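Long-range contacts in geranyltranstransferase (Legionella pneumophila subsp. pneumophila, PDB 3LOM), which probably catalyses the magnesium-dependent head-to-tail condensation of isoprenoid diphosphates to farnesyl diphosphate, and perhaps to geranylgeranyl diphosphate: residues Gln149-Ala154 with Gly190-Ala195; Ser162-Asp167 with Leu186-Lys191; His83-Ile88 with Gly122-Ala127; Asp91-Asp96 with Ser106-Phe111. One frame throughout, in Å; residues are numbered along the deposited sequence.

Contact 1. Residues Gln149-Ala154 with Gly190-Ala195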
loop_
_atom_site.group_PDB
_atom_site.type_symbol
_atom_site.label_atom_id
_atom_site.label_comp_id
_atom_site.label_asym_id
_atom_site.label_seq_id
_atom_site.Cartn_x
_atom_site.Cartn_y
_atom_site.Cartn_z
ATOM N N GLN A 149 1.858 11.433 3.629
ATOM C CA GLN A 149 2.757 11.744 2.508
ATOM C C GLN A 149 4.175 11.259 2.772
ATOM O O GLN A 149 4.772 10.601 1.921
ATOM C CB GLN A 149 2.774 13.253 2.245
ATOM C CG GLN A 149 3.208 13.658 0.841
ATOM C CD GLN A 149 2.033 13.941 -0.078
ATOM O OE1 GLN A 149 1.691 13.123 -0.934
ATOM N NE2 GLN A 149 1.405 15.101 0.096
ATOM N N VAL A 150 4.700 11.570 3.954
ATOM C CA VAL A 150 6.044 11.141 4.354
ATOM C C VAL A 150 6.268 9.617 4.236
ATOM O O VAL A 150 7.273 9.185 3.666
ATOM C CB VAL A 150 6.388 11.631 5.781
ATOM C CG1 VAL A 150 7.740 11.091 6.231
ATOM C CG2 VAL A 150 6.378 13.164 5.849
ATOM N N LEU A 151 5.322 8.823 4.749
ATOM C CA LEU A 151 5.432 7.360 4.756
ATOM C C LEU A 151 5.342 6.773 3.356
ATOM O O LEU A 151 6.113 5.893 2.984
ATOM C CB LEU A 151 4.334 6.737 5.636
ATOM C CG LEU A 151 4.328 5.216 5.854
ATOM C CD1 LEU A 151 5.565 4.738 6.607
ATOM C CD2 LEU A 151 3.079 4.807 6.611
ATOM N N VAL A 152 4.386 7.280 2.596
ATOM C CA VAL A 152 4.098 6.808 1.262
ATOM C C VAL A 152 5.176 7.227 0.217
ATOM O O VAL A 152 5.445 6.483 -0.738
ATOM C CB VAL A 152 2.632 7.197 0.921
ATOM C CG1 VAL A 152 2.491 7.787 -0.436
ATOM C CG2 VAL A 152 1.719 5.979 1.090
ATOM N N ASN A 153 5.820 8.380 0.428
ATOM C CA ASN A 153 6.975 8.788 -0.386
ATOM C C ASN A 153 8.187 7.917 -0.079
ATOM O O ASN A 153 8.938 7.558 -0.985
ATOM C CB ASN A 153 7.348 10.269 -0.170
ATOM C CG ASN A 153 6.358 11.244 -0.813
ATOM O OD1 ASN A 153 6.404 12.446 -0.548
ATOM N ND2 ASN A 153 5.471 10.736 -1.657
ATOM N N ALA A 154 8.373 7.573 1.195
ATOM C CA ALA A 154 9.549 6.805 1.603
ATOM C C ALA A 154 9.412 5.326 1.248
ATOM O O ALA A 154 10.414 4.642 1.021
ATOM C CB ALA A 154 9.818 6.973 3.098
ATOM N N GLY A 190 17.048 3.680 4.465
ATOM C CA GLY A 190 17.373 5.018 4.949
ATOM C C GLY A 190 16.181 5.944 5.069
ATOM O O GLY A 190 15.989 6.598 6.106
ATOM N N LYS A 191 15.376 5.976 4.011
ATOM C CA LYS A 191 14.181 6.827 3.927
ATOM C C LYS A 191 13.082 6.454 4.924
ATOM O O LYS A 191 12.371 7.340 5.417
ATOM C CB LYS A 191 13.602 6.793 2.511
ATOM C CG LYS A 191 14.536 7.326 1.437
ATOM C CD LYS A 191 14.017 8.589 0.800
ATOM C CE LYS A 191 14.714 8.821 -0.527
ATOM N NZ LYS A 191 13.808 9.494 -1.493
ATOM N N LEU A 192 12.933 5.156 5.203
ATOM C CA LEU A 192 11.912 4.702 6.151
ATOM C C LEU A 192 12.309 5.034 7.589
ATOM O O LEU A 192 11.481 5.507 8.355
ATOM C CB LEU A 192 11.600 3.207 5.995
ATOM C CG LEU A 192 10.258 2.752 6.588
ATOM C CD1 LEU A 192 9.085 3.345 5.801
ATOM C CD2 LEU A 192 10.156 1.227 6.663
ATOM N N ILE A 193 13.571 4.785 7.938
ATOM C CA ILE A 193 14.139 5.221 9.222
ATOM C C ILE A 193 14.038 6.741 9.412
ATOM O O ILE A 193 13.680 7.213 10.498
ATOM C CB ILE A 193 15.584 4.713 9.403
ATOM C CG1 ILE A 193 15.556 3.203 9.660
ATOM C CG2 ILE A 193 16.283 5.434 10.553
ATOM C CD1 ILE A 193 16.851 2.476 9.375
ATOM N N LEU A 194 14.310 7.486 8.340
ATOM C CA LEU A 194 14.179 8.943 8.333
ATOM C C LEU A 194 12.727 9.377 8.540
ATOM O O LEU A 194 12.463 10.373 9.224
ATOM C CB LEU A 194 14.714 9.508 7.014
ATOM C CG LEU A 194 15.432 10.857 6.959
ATOM C CD1 LEU A 194 16.469 10.995 8.071
ATOM C CD2 LEU A 194 16.086 11.024 5.586
ATOM N N ALA A 195 11.795 8.612 7.964
ATOM C CA ALA A 195 10.356 8.845 8.137
ATOM C C ALA A 195 9.866 8.848 9.602
ATOM O O ALA A 195 8.885 9.520 9.910
ATOM C CB ALA A 195 9.553 7.864 7.304
#
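Ala154 and Lys191 bring the two helices closest, their CA atoms 5.2 Å apart. The methyl group CB of Ala154 lies 3.5 Å from the backbone O of Lys191 and 3.8 Å from Lys191 CB. A side chain of one carbon suits this place, because the neighbouring backbone itself is what it rests on. The rest of the seam is apolar. Val150 turns CG1 anti to its backbone nitrogen (chi1 176°), which lays that methyl 3.9 Å from Ala195 CB. Along one flank Leu151 and Leu192 meet through one branch each, CD1 to CD1 at 3.9 Å, and Leu192 also packs on Leu79 and Thr82 of helix 69-91. The segments run nearly antiparallel, at 169° with axes 9.1 Å apart, as neighbours in the all-helical isoprenoid synthase bundle. The polar end of Lys191 leads away from the seam: its chain bends at chi2, and NZ makes a weak hydrogen bond to the O of Ser158. Val152 and Asn153, facing elsewhere, pack on Glu129 of the second subunit. With alanines at the tight points and branched residues around them, this pairing depends on shape and burial of hydrocarbon, and not on directional bonds.

Contact 2. Residues Ser162-Asp167 with Leu186-Lys191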
loop_
_atom_site.group_PDB
_atom_site.type_symbol
_atom_site.label_atom_id
_atom_site.label_comp_id
_atom_site.label_asym_id
_atom_site.label_seq_id
_atom_site.Cartn_x
_atom_site.Cartn_y
_atom_site.Cartn_z
ATOM N N SER A 162 12.218 0.929 -5.101
ATOM C CA SER A 162 13.397 1.022 -5.975
ATOM C C SER A 162 14.635 0.549 -5.229
ATOM O O SER A 162 15.478 -0.150 -5.797
ATOM C CB SER A 162 13.603 2.440 -6.505
ATOM O OG SER A 162 12.675 2.723 -7.542
ATOM N N GLY A 163 14.719 0.908 -3.949
ATOM C CA GLY A 163 15.802 0.437 -3.081
ATOM C C GLY A 163 15.965 -1.072 -3.048
ATOM O O GLY A 163 17.080 -1.569 -3.150
ATOM N N GLN A 164 14.854 -1.800 -2.922
ATOM C CA GLN A 164 14.905 -3.261 -2.861
ATOM C C GLN A 164 15.155 -3.895 -4.234
ATOM O O GLN A 164 15.932 -4.845 -4.348
ATOM C CB GLN A 164 13.649 -3.835 -2.174
ATOM C CG GLN A 164 13.517 -5.393 -2.163
ATOM C CD GLN A 164 14.668 -6.141 -1.458
ATOM O OE1 GLN A 164 15.573 -5.542 -0.882
ATOM N NE2 GLN A 164 14.614 -7.467 -1.503
ATOM N N SER A 165 14.507 -3.353 -5.265
ATOM C CA SER A 165 14.748 -3.764 -6.658
ATOM C C SER A 165 16.220 -3.641 -7.058
ATOM O O SER A 165 16.786 -4.568 -7.649
ATOM C CB SER A 165 13.870 -2.952 -7.618
ATOM O OG SER A 165 14.180 -3.239 -8.975
ATOM N N LEU A 166 16.839 -2.515 -6.705
ATOM C CA LEU A 166 18.255 -2.293 -7.014
ATOM C C LEU A 166 19.168 -3.109 -6.105
ATOM O O LEU A 166 20.262 -3.501 -6.517
ATOM C CB LEU A 166 18.624 -0.803 -6.954
ATOM C CG LEU A 166 18.118 0.098 -8.085
ATOM C CD1 LEU A 166 18.231 1.556 -7.692
ATOM C CD2 LEU A 166 18.848 -0.159 -9.398
ATOM N N ASP A 167 18.713 -3.372 -4.878
ATOM C CA ASP A 167 19.438 -4.251 -3.958
ATOM C C ASP A 167 19.543 -5.670 -4.533
ATOM O O ASP A 167 20.567 -6.321 -4.401
ATOM C CB ASP A 167 18.753 -4.279 -2.588
ATOM C CG ASP A 167 19.572 -4.995 -1.527
ATOM O OD1 ASP A 167 20.111 -4.314 -0.637
ATOM O OD2 ASP A 167 19.665 -6.237 -1.565
ATOM N N LEU A 186 20.079 3.825 1.220
ATOM C CA LEU A 186 19.291 5.011 1.554
ATOM C C LEU A 186 17.871 4.861 1.017
ATOM O O LEU A 186 16.910 5.221 1.691
ATOM C CB LEU A 186 19.942 6.293 1.002
ATOM C CG LEU A 186 19.130 7.605 1.016
ATOM C CD1 LEU A 186 18.695 8.029 2.428
ATOM C CD2 LEU A 186 19.890 8.739 0.333
ATOM N N LEU A 187 17.740 4.316 -0.189
ATOM C CA LEU A 187 16.417 4.128 -0.771
ATOM C C LEU A 187 15.662 2.991 -0.079
ATOM O O LEU A 187 14.479 3.131 0.205
ATOM C CB LEU A 187 16.503 3.892 -2.280
ATOM C CG LEU A 187 17.072 5.002 -3.162
ATOM C CD1 LEU A 187 17.515 4.411 -4.490
ATOM C CD2 LEU A 187 16.083 6.144 -3.355
ATOM N N LYS A 188 16.364 1.897 0.220
ATOM C CA LYS A 188 15.752 0.703 0.810
ATOM C C LYS A 188 15.344 0.884 2.278
ATOM O O LYS A 188 14.189 0.636 2.635
ATOM C CB LYS A 188 16.663 -0.523 0.657
ATOM C CG LYS A 188 16.080 -1.780 1.292
ATOM C CD LYS A 188 16.902 -3.014 1.018
ATOM C CE LYS A 188 16.437 -4.146 1.921
ATOM N NZ LYS A 188 16.947 -5.468 1.483
ATOM N N THR A 189 16.281 1.318 3.116
ATOM C CA THR A 189 16.009 1.479 4.542
ATOM C C THR A 189 16.157 2.900 5.077
ATOM O O THR A 189 15.463 3.279 6.031
ATOM C CB THR A 189 16.868 0.535 5.392
ATOM O OG1 THR A 189 18.199 0.526 4.880
ATOM C CG2 THR A 189 16.308 -0.882 5.355
ATOM N N GLY A 190 17.048 3.680 4.465
ATOM C CA GLY A 190 17.373 5.018 4.949
ATOM C C GLY A 190 16.181 5.944 5.069
ATOM O O GLY A 190 15.989 6.598 6.106
ATOM N N LYS A 191 15.376 5.976 4.011
ATOM C CA LYS A 191 14.181 6.827 3.927
ATOM C C LYS A 191 13.082 6.454 4.924
ATOM O O LYS A 191 12.371 7.340 5.417
ATOM C CB LYS A 191 13.602 6.793 2.511
ATOM C CG LYS A 191 14.536 7.326 1.437
ATOM C CD LYS A 191 14.017 8.589 0.800
ATOM C CE LYS A 191 14.714 8.821 -0.527
ATOM N NZ LYS A 191 13.808 9.494 -1.493
#
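Lys188 gives up the most surface here; its base meets Gly163 and its outer half Gln164 and Asp167. Lys188 CB sits 3.8 Å from Gly163 C, the carbonyl carbon, and from there the chain runs fully extended beside the side chain of Gln164. The two end together: Lys188 NZ donates to Gln164 OE1 over 2.7 Å, with a C=O...N angle of 142° and the donor tilted 28° from the carbonyl plane. Gln164 brings its oxygen there by bending at chi2, while its NE2 makes a weak hydrogen bond to Asp96 OD1. The side chain of Asp167 passes aslant the lysine chain, and its OD1 makes a long salt bridge, 4.0 Å to Lys188 NZ. In relatives a lysine in the corresponding Lys-Thr motif helps to hold the substrate diphosphate, and Lys188, on helix 178-201 near the aspartate-rich loop, is consistent with that role. Gly163 makes the close passage of the helices possible: with no side chain in the way, its CA comes within 3.9 Å of Lys188 CA, and the segment axes approach to 7.3 Å at 134°. Leu187 fills the other flank, its CB 3.6 Å from Gly163 CA, and it also packs on Pro34 of the second subunit. Leu187 and Lys188 lie within a wider pi-type turn at 186-190, in which Lys191 N bonds to Leu186 O at 2.9 Å.

Contact 3. Residues His83-Ile88 with Gly122-Ala127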
loop_
_atom_site.group_PDB
_atom_site.type_symbol
_atom_site.label_atom_id
_atom_site.label_comp_id
_atom_site.label_asym_id
_atom_site.label_seq_id
_atom_site.Cartn_x
_atom_site.Cartn_y
_atom_site.Cartn_z
ATOM N N HIS A 83 6.991 -1.420 7.672
ATOM C CA HIS A 83 8.224 -2.203 7.797
ATOM C C HIS A 83 7.956 -3.702 7.705
ATOM O O HIS A 83 8.642 -4.406 6.959
ATOM C CB HIS A 83 8.944 -1.865 9.106
ATOM C CG HIS A 83 10.202 -2.649 9.335
ATOM N ND1 HIS A 83 11.231 -2.695 8.418
ATOM C CD2 HIS A 83 10.605 -3.396 10.389
ATOM C CE1 HIS A 83 12.210 -3.444 8.894
ATOM N NE2 HIS A 83 11.856 -3.882 10.089
ATOM N N CYS A 84 6.936 -4.169 8.432
ATOM C CA CYS A 84 6.599 -5.592 8.489
ATOM C C CYS A 84 6.153 -6.141 7.144
ATOM O O CYS A 84 6.629 -7.205 6.740
ATOM C CB CYS A 84 5.541 -5.892 9.568
ATOM S SG CYS A 84 5.249 -7.660 9.843
ATOM N N TYR A 85 5.259 -5.427 6.454
ATOM C CA TYR A 85 4.871 -5.796 5.081
ATOM C C TYR A 85 6.093 -6.017 4.184
ATOM O O TYR A 85 6.187 -7.041 3.497
ATOM C CB TYR A 85 3.881 -4.779 4.468
ATOM C CG TYR A 85 4.326 -4.108 3.167
ATOM C CD1 TYR A 85 4.419 -4.819 1.963
ATOM C CD2 TYR A 85 4.648 -2.754 3.151
ATOM C CE1 TYR A 85 4.843 -4.195 0.795
ATOM C CE2 TYR A 85 5.061 -2.123 1.992
ATOM C CZ TYR A 85 5.154 -2.843 0.820
ATOM O OH TYR A 85 5.567 -2.203 -0.325
ATOM N N SER A 86 7.037 -5.080 4.212
ATOM C CA SER A 86 8.207 -5.201 3.356
ATOM C C SER A 86 9.052 -6.418 3.705
ATOM O O SER A 86 9.541 -7.085 2.804
ATOM C CB SER A 86 9.041 -3.919 3.350
ATOM O OG SER A 86 9.900 -3.818 4.469
ATOM N N LEU A 87 9.197 -6.724 4.996
ATOM C CA LEU A 87 9.963 -7.907 5.417
ATOM C C LEU A 87 9.327 -9.215 4.932
ATOM O O LEU A 87 10.026 -10.109 4.461
ATOM C CB LEU A 87 10.128 -7.951 6.937
ATOM C CG LEU A 87 10.929 -6.873 7.668
ATOM C CD1 LEU A 87 10.744 -7.061 9.165
ATOM C CD2 LEU A 87 12.407 -6.915 7.304
ATOM N N ILE A 88 8.002 -9.303 5.046
ATOM C CA ILE A 88 7.235 -10.459 4.578
ATOM C C ILE A 88 7.446 -10.668 3.080
ATOM O O ILE A 88 7.683 -11.792 2.631
ATOM C CB ILE A 88 5.716 -10.285 4.867
ATOM C CG1 ILE A 88 5.434 -10.286 6.374
ATOM C CG2 ILE A 88 4.898 -11.378 4.189
ATOM C CD1 ILE A 88 4.061 -9.743 6.711
ATOM N N GLY A 122 -2.101 -6.238 2.442
ATOM C CA GLY A 122 -3.059 -5.680 3.399
ATOM C C GLY A 122 -2.438 -4.826 4.489
ATOM O O GLY A 122 -3.034 -3.829 4.904
ATOM N N MET A 123 -1.248 -5.212 4.960
ATOM C CA MET A 123 -0.511 -4.415 5.948
ATOM C C MET A 123 -0.171 -3.027 5.404
ATOM O O MET A 123 -0.351 -2.030 6.112
ATOM C CB MET A 123 0.769 -5.114 6.419
ATOM C CG MET A 123 0.583 -6.149 7.510
ATOM S SD MET A 123 2.152 -6.772 8.145
ATOM C CE MET A 123 1.549 -8.164 9.078
ATOM N N GLN A 124 0.303 -2.967 4.152
ATOM C CA GLN A 124 0.611 -1.688 3.507
ATOM C C GLN A 124 -0.603 -0.774 3.527
ATOM O O GLN A 124 -0.504 0.369 3.972
ATOM C CB GLN A 124 1.151 -1.851 2.067
ATOM C CG GLN A 124 1.184 -0.507 1.288
ATOM C CD GLN A 124 2.169 -0.441 0.124
ATOM O OE1 GLN A 124 2.853 0.573 -0.044
ATOM N NE2 GLN A 124 2.233 -1.501 -0.693
ATOM N N ALA A 125 -1.742 -1.295 3.068
ATOM C CA ALA A 125 -3.002 -0.564 3.125
ATOM C C ALA A 125 -3.429 -0.210 4.560
ATOM O O ALA A 125 -3.961 0.881 4.786
ATOM C CB ALA A 125 -4.095 -1.335 2.418
ATOM N N LEU A 126 -3.186 -1.113 5.518
ATOM C CA LEU A 126 -3.613 -0.883 6.908
ATOM C C LEU A 126 -2.894 0.296 7.549
ATOM O O LEU A 126 -3.537 1.137 8.182
ATOM C CB LEU A 126 -3.485 -2.136 7.792
ATOM C CG LEU A 126 -4.051 -1.977 9.221
ATOM C CD1 LEU A 126 -5.538 -1.600 9.217
ATOM C CD2 LEU A 126 -3.801 -3.196 10.108
ATOM N N ALA A 127 -1.576 0.352 7.361
ATOM C CA ALA A 127 -0.736 1.457 7.824
ATOM C C ALA A 127 -1.319 2.815 7.452
ATOM O O ALA A 127 -1.343 3.727 8.276
ATOM C CB ALA A 127 0.650 1.317 7.257
HETATM O O HOH W 1 5.475 0.346 -0.579
#
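In the core helix pair 69-91 and 113-135 of the isoprenoid synthase fold, Tyr85 and Met123 face each other with CB atoms 3.7 Å apart. Met123 then reaches to the neighbouring helix as an extended chain (chi2 -173°), so that SD lies 3.6 Å from Cys84 SG and the terminal CE 3.8 Å from Ile88 CD1, Ile88 and Met123 crossing at about a right angle. A long, unbranched and flexible thioether suits such a groove, which Ala45 and Leu46 of helix 36-46 help to line. The segments run antiparallel, at 168°, and their other flank borders the dimer interface. There Gln124 lies alongside Tyr85: its CB stands over one ring face, 3.9 Å from the centroid in a CH-pi contact, and its amide plane is turned only 27° from the ring. Tyr85 OH and Gln124 OE1 share a water, which lies 2.6 Å from the hydroxyl and donates to OE1 over 2.7 Å. The amide is thus used at both ends, since Gln124 NE2 bonds to the O of Asp121 of the second subunit. His89, one turn on, sets its ring edge-to-face with that of Tyr85.

Contact 4. Residues Asp91-Asp96 with Ser106-Phe111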
loop_
_atom_site.group_PDB
_atom_site.type_symbol
_atom_site.label_atom_id
_atom_site.label_comp_id
_atom_site.label_asym_id
_atom_site.label_seq_id
_atom_site.Cartn_x
_atom_site.Cartn_y
_atom_site.Cartn_z
ATOM N N ASP A 91 11.191 -11.604 2.285
ATOM C CA ASP A 91 11.435 -13.003 2.695
ATOM C C ASP A 91 11.077 -14.076 1.642
ATOM O O ASP A 91 11.656 -15.166 1.654
ATOM C CB ASP A 91 10.708 -13.310 4.012
ATOM C CG ASP A 91 11.475 -12.837 5.239
ATOM O OD1 ASP A 91 10.910 -12.907 6.350
ATOM O OD2 ASP A 91 12.635 -12.402 5.108
ATOM N N LEU A 92 10.144 -13.749 0.739
ATOM C CA LEU A 92 9.653 -14.647 -0.322
ATOM C C LEU A 92 10.755 -15.212 -1.231
ATOM O O LEU A 92 11.776 -14.548 -1.428
ATOM C CB LEU A 92 8.611 -13.912 -1.189
ATOM C CG LEU A 92 7.239 -13.546 -0.617
ATOM C CD1 LEU A 92 6.518 -12.593 -1.574
ATOM C CD2 LEU A 92 6.378 -14.802 -0.332
ATOM N N PRO A 93 10.547 -16.431 -1.794
ATOM C CA PRO A 93 11.565 -17.092 -2.635
ATOM C C PRO A 93 12.001 -16.322 -3.884
ATOM O O PRO A 93 13.128 -16.502 -4.344
ATOM C CB PRO A 93 10.893 -18.420 -3.029
ATOM C CG PRO A 93 9.978 -18.706 -1.895
ATOM C CD PRO A 93 9.420 -17.350 -1.517
ATOM N N ALA A 94 11.116 -15.473 -4.408
ATOM C CA ALA A 94 11.427 -14.588 -5.539
ATOM C C ALA A 94 12.449 -13.507 -5.193
ATOM O O ALA A 94 13.082 -12.945 -6.088
ATOM C CB ALA A 94 10.163 -13.934 -6.053
ATOM N N MET A 95 12.591 -13.206 -3.903
ATOM C CA MET A 95 13.490 -12.150 -3.455
ATOM C C MET A 95 14.626 -12.655 -2.564
ATOM O O MET A 95 15.550 -13.288 -3.063
ATOM C CB MET A 95 12.699 -11.014 -2.802
ATOM C CG MET A 95 11.736 -10.333 -3.775
ATOM S SD MET A 95 11.416 -8.616 -3.376
ATOM C CE MET A 95 9.765 -8.574 -3.954
ATOM N N ASP A 96 14.583 -12.381 -1.261
ATOM C CA ASP A 96 15.686 -12.804 -0.381
ATOM C C ASP A 96 15.674 -14.300 -0.058
ATOM O O ASP A 96 16.697 -14.822 0.372
ATOM C CB ASP A 96 15.743 -11.993 0.920
ATOM C CG ASP A 96 15.886 -10.495 0.688
ATOM O OD1 ASP A 96 16.393 -10.085 -0.377
ATOM O OD2 ASP A 96 15.496 -9.720 1.595
ATOM N N SER A 106 9.354 -18.173 8.471
ATOM C CA SER A 106 8.806 -16.972 7.851
ATOM C C SER A 106 7.353 -17.192 7.465
ATOM O O SER A 106 6.870 -18.331 7.446
ATOM C CB SER A 106 9.622 -16.607 6.612
ATOM O OG SER A 106 9.708 -17.716 5.740
ATOM N N CYS A 107 6.669 -16.100 7.136
ATOM C CA CYS A 107 5.237 -16.128 6.893
ATOM C C CYS A 107 4.782 -17.101 5.802
ATOM O O CYS A 107 3.747 -17.752 5.947
ATOM C CB CYS A 107 4.721 -14.731 6.587
ATOM S SG CYS A 107 2.958 -14.637 6.678
ATOM N N HIS A 108 5.549 -17.209 4.724
ATOM C CA HIS A 108 5.193 -18.130 3.642
ATOM C C HIS A 108 5.488 -19.591 4.002
ATOM O O HIS A 108 4.882 -20.502 3.443
ATOM C CB HIS A 108 5.865 -17.731 2.320
ATOM C CG HIS A 108 7.358 -17.695 2.386
ATOM N ND1 HIS A 108 8.052 -16.655 2.966
ATOM C CD2 HIS A 108 8.291 -18.568 1.937
ATOM C CE1 HIS A 108 9.348 -16.894 2.879
ATOM N NE2 HIS A 108 9.519 -18.046 2.258
ATOM N N LYS A 109 6.414 -19.805 4.935
ATOM C CA LYS A 109 6.719 -21.155 5.409
ATOM C C LYS A 109 5.692 -21.638 6.440
ATOM O O LYS A 109 5.323 -22.811 6.441
ATOM C CB LYS A 109 8.139 -21.241 5.986
ATOM C CG LYS A 109 9.258 -20.929 4.993
ATOM C CD LYS A 109 9.214 -21.819 3.758
ATOM C CE LYS A 109 9.677 -23.235 4.062
ATOM N NZ LYS A 109 9.448 -24.102 2.879
ATOM N N ALA A 110 5.246 -20.731 7.312
ATOM C CA ALA A 110 4.219 -21.033 8.305
ATOM C C ALA A 110 2.840 -21.142 7.672
ATOM O O ALA A 110 1.987 -21.882 8.161
ATOM C CB ALA A 110 4.209 -19.986 9.398
ATOM N N PHE A 111 2.622 -20.404 6.587
ATOM C CA PHE A 111 1.355 -20.459 5.865
ATOM C C PHE A 111 1.644 -20.906 4.448
ATOM O O PHE A 111 2.070 -22.041 4.231
ATOM C CB PHE A 111 0.648 -19.103 5.921
ATOM C CG PHE A 111 0.163 -18.735 7.297
ATOM C CD1 PHE A 111 -1.128 -19.064 7.703
ATOM C CD2 PHE A 111 1.003 -18.080 8.199
ATOM C CE1 PHE A 111 -1.575 -18.742 8.987
ATOM C CE2 PHE A 111 0.567 -17.754 9.481
ATOM C CZ PHE A 111 -0.724 -18.086 9.875
HETATM O O HOH W 2 8.213 -13.633 6.429
#
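Asp91 OD1 reaches toward the start of helix 107-110, where a water donates to it over 2.8 Å and accepts from Cys107 N at 3.0 Å. The same oxygen forms a salt bridge with Arg101 NE and touches Ser106 CB. Ser106 holds the N-cap position, yet its OG turns instead to the O of Asp98; the water accepts the N-H of Cys107. The second carboxylate oxygen, Asp91 OD2, comes close to Asp98 OD2. Asp91 belongs to the run Asp90 to Asp96 with its paired aspartates and a third one after a short spacer, the first aspartate-rich motif of the family, which in relatives binds magnesium and the allylic diphosphate. His108 lies against the backbone of this loop. Its CG lies between the backbone N and the carbonyl carbon (chi1 59°), which sends the ring across to the loop. One ring face receives Leu92 CA, 4.2 Å from the centroid, and Pro93 CD at 4.1 Å, both CH-pi contacts. His108 CE1 also lies 3.1 Å from Asp91 O, a close C-H approach made obliquely to the ring. A flat imidazole suits the place because its face can lie against the CH groups of Leu92 and Pro93. Leu92 CD2 packs 4.0 Å from His108 CB. From Leu92 to Met95 the loop folds as a type I turn, closed by Met95 N to Leu92 O at 2.9 Å, with Pro93 at its second position.

From the N terminus, helix 69-91 opens contact 3, which closes when helix 113-135 returns beside it. Within that loop lies contact 4, where the aspartate-rich loop and the short helix 107-110 meet; Ile88 packs on Cys107 and joins the two. The chain then passes to helix 141-155, which opens contact 1, and to helix 160-169, which opens contact 2. Both end on helix 178-201 and share Gly190 and Lys191; contact 2 opens later and closes no later than contact 1, so its shorter loop lies within the longer one. Across the bundle Leu192 touches His83, tying contact 1 to contact 3, and Gln164 touches Asp96 and Met95, bringing contact 2 against contact 4.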